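Local atomic coordinates of NANS (YJHS), A 9-O-acetyl N-acetylneuraminic acid esterase (Escherichia coli O157:H7 EDL933, PDB entry 3PT5), a protein that probably removes the 9-O-acetyl group from 9-O-acetyl-N-acetylneuraminate, letting the bacterium grow on this sialic acid of mammalian mucosal surfaces. Residues A[112-117]-A[328-333]. Numbering follows the deposited sequence.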
loop_
_atom_site.group_PDB
_atom_site.type_symbol
_atom_site.label_atom_id
_atom_site.label_comp_id
_atom_site.label_asym_id
_atom_site.label_seq_id
_atom_site.Cartn_x
_atom_site.Cartn_y
_atom_site.Cartn_z
ATOM N N ARG A 112 7.966 2.054 9.927
ATOM C CA ARG A 112 8.454 2.043 11.302
ATOM C C ARG A 112 9.432 0.898 11.500
ATOM O O ARG A 112 10.447 1.067 12.159
ATOM C CB ARG A 112 7.310 1.973 12.323
ATOM C CG ARG A 112 7.805 1.791 13.767
ATOM C CD ARG A 112 6.638 1.679 14.744
ATOM N NE ARG A 112 6.432 2.957 15.419
ATOM C CZ ARG A 112 5.713 3.964 14.939
ATOM N NH1 ARG A 112 5.079 3.847 13.774
ATOM N NH2 ARG A 112 5.625 5.087 15.641
ATOM N N LYS A 113 9.155 -0.248 10.878
ATOM C CA LYS A 113 10.037 -1.411 11.065
ATOM C C LYS A 113 11.362 -1.309 10.297
ATOM O O LYS A 113 12.343 -1.952 10.674
ATOM C CB LYS A 113 9.292 -2.720 10.774
ATOM C CG LYS A 113 8.222 -3.012 11.827
ATOM C CD LYS A 113 7.306 -4.183 11.408
ATOM C CE LYS A 113 6.153 -4.360 12.421
ATOM N NZ LYS A 113 5.358 -5.548 12.040
ATOM N N LEU A 114 11.388 -0.493 9.241
ATOM C CA LEU A 114 12.626 -0.204 8.479
ATOM C C LEU A 114 13.516 0.874 9.132
ATOM O O LEU A 114 14.743 0.853 8.988
ATOM C CB LEU A 114 12.273 0.274 7.085
ATOM C CG LEU A 114 11.697 -0.686 6.053
ATOM C CD1 LEU A 114 11.223 0.127 4.825
ATOM C CD2 LEU A 114 12.776 -1.726 5.637
ATOM N N LEU A 115 12.896 1.812 9.846
ATOM C CA LEU A 115 13.607 2.987 10.332
ATOM C C LEU A 115 14.841 2.640 11.161
ATOM O O LEU A 115 15.857 3.314 11.023
ATOM C CB LEU A 115 12.649 3.904 11.124
ATOM C CG LEU A 115 13.124 5.307 11.492
ATOM C CD1 LEU A 115 13.215 6.236 10.298
ATOM C CD2 LEU A 115 12.154 5.819 12.529
ATOM N N PRO A 116 14.783 1.573 12.001
ATOM C CA PRO A 116 15.984 1.375 12.834
ATOM C C PRO A 116 17.215 1.003 12.038
ATOM O O PRO A 116 18.333 1.077 12.559
ATOM C CB PRO A 116 15.592 0.205 13.738
ATOM C CG PRO A 116 14.126 0.161 13.723
ATOM C CD PRO A 116 13.688 0.664 12.405
ATOM N N PHE A 117 17.026 0.633 10.776
ATOM C CA PHE A 117 18.116 0.133 9.951
ATOM C C PHE A 117 18.805 1.159 9.049
ATOM O O PHE A 117 19.767 0.844 8.327
ATOM C CB PHE A 117 17.579 -1.039 9.137
ATOM C CG PHE A 117 17.208 -2.209 9.977
ATOM C CD1 PHE A 117 18.182 -3.105 10.420
ATOM C CD2 PHE A 117 15.894 -2.408 10.354
ATOM C CE1 PHE A 117 17.828 -4.195 11.204
ATOM C CE2 PHE A 117 15.538 -3.479 11.113
ATOM C CZ PHE A 117 16.505 -4.384 11.549
ATOM N N GLU A 328 11.215 -7.877 6.063
ATOM C CA GLU A 328 12.196 -8.968 5.895
ATOM C C GLU A 328 12.682 -9.018 4.425
ATOM O O GLU A 328 13.886 -9.161 4.151
ATOM C CB GLU A 328 11.566 -10.315 6.241
ATOM C CG GLU A 328 11.202 -10.570 7.693
ATOM C CD GLU A 328 10.234 -11.769 7.812
ATOM O OE1 GLU A 328 10.355 -12.709 6.976
ATOM O OE2 GLU A 328 9.338 -11.755 8.710
ATOM N N ALA A 329 11.743 -8.935 3.478
ATOM C CA ALA A 329 12.094 -9.004 2.058
ATOM C C ALA A 329 12.917 -7.823 1.559
ATOM O O ALA A 329 13.843 -7.985 0.738
ATOM C CB ALA A 329 10.843 -9.226 1.200
ATOM N N ILE A 330 12.573 -6.632 2.036
ATOM C CA ILE A 330 13.273 -5.435 1.616
ATOM C C ILE A 330 14.720 -5.421 2.166
ATOM O O ILE A 330 15.659 -5.173 1.428
ATOM C CB ILE A 330 12.497 -4.192 2.104
ATOM C CG1 ILE A 330 11.163 -4.068 1.357
ATOM C CG2 ILE A 330 13.366 -2.937 1.955
ATOM C CD1 ILE A 330 10.190 -3.080 2.095
ATOM N N LEU A 331 14.873 -5.774 3.435
ATOM C CA LEU A 331 16.202 -5.839 4.060
ATOM C C LEU A 331 17.071 -6.886 3.392
ATOM O O LEU A 331 18.238 -6.629 3.080
ATOM C CB LEU A 331 16.105 -6.113 5.566
ATOM C CG LEU A 331 15.435 -5.047 6.447
ATOM C CD1 LEU A 331 15.262 -5.605 7.864
ATOM C CD2 LEU A 331 16.222 -3.730 6.480
ATOM N N GLN A 332 16.497 -8.059 3.147
ATOM C CA GLN A 332 17.211 -9.127 2.461
ATOM C C GLN A 332 17.671 -8.694 1.075
ATOM O O GLN A 332 18.829 -8.909 0.710
ATOM C CB GLN A 332 16.366 -10.377 2.364
ATOM C CG GLN A 332 17.155 -11.532 1.776
ATOM C CD GLN A 332 16.392 -12.820 1.772
ATOM O OE1 GLN A 332 16.661 -13.703 0.961
ATOM N NE2 GLN A 332 15.448 -12.956 2.691
ATOM N N PHE A 333 16.783 -8.082 0.294
ATOM C CA PHE A 333 17.146 -7.694 -1.057
ATOM C C PHE A 333 18.346 -6.757 -1.035
ATOM O O PHE A 333 19.330 -6.949 -1.757
ATOM C CB PHE A 333 15.996 -7.002 -1.778
ATOM C CG PHE A 333 16.353 -6.575 -3.152
ATOM C CD1 PHE A 333 16.219 -7.473 -4.221
ATOM C CD2 PHE A 333 16.860 -5.307 -3.399
ATOM C CE1 PHE A 333 16.587 -7.097 -5.498
ATOM C CE2 PHE A 333 17.243 -4.930 -4.688
ATOM C CZ PHE A 333 17.097 -5.832 -5.732
#
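One face of the Phe117 ring is covered by Leu331, while the carbonyl oxygens Lys113 O and Leu114 O of its own segment lie at the ring's edge, in its plane. Leu331 CD1 makes a CH-pi contact, sitting 4.0 Å from the centroid of the Phe117 ring and 16° off the ring normal; its closest ring atom is Phe117 CE2, at 3.9 Å. The second methyl stays near the root of the same ring, with Leu331 CD2 3.9 Å from Phe117 CG, so that both prongs of the leucine fork lie on the same side of the ring, CD1 over the face and shifted toward CE2, CD2 above the CG-CB bond. The leucine stands roughly perpendicular to the Phe117 side chain. With CG anti to its carbonyl carbon (chi1 -66°), Phe117 turns a face of its ring to helix 315-335.

These residues join the end of helix 107-114, and the 3-10 turn that follows it, to the C-terminal helix 315-335 of the SGNH hydrolase fold. Helix 315-335 packs on the mostly parallel central sheet, and behind the contact Ile330 rests on Phe234 of strand 233-236.

Deeper in, the branch methyl Leu114 CD2 wedges against Ile330 CG2 at 3.9 Å and Leu331 CD2 at 4.1 Å. The Leu114 and Leu331 side chains run antiparallel as they pass, whereas Ile330 lies nearly perpendicular to Leu114. No hydrogen bond links the two segments; alongside this apolar seam, Lys113 NZ ties the helices together through a salt bridge to Asp324 and hydrogen bonds to Ser323 OG and Arg319 O.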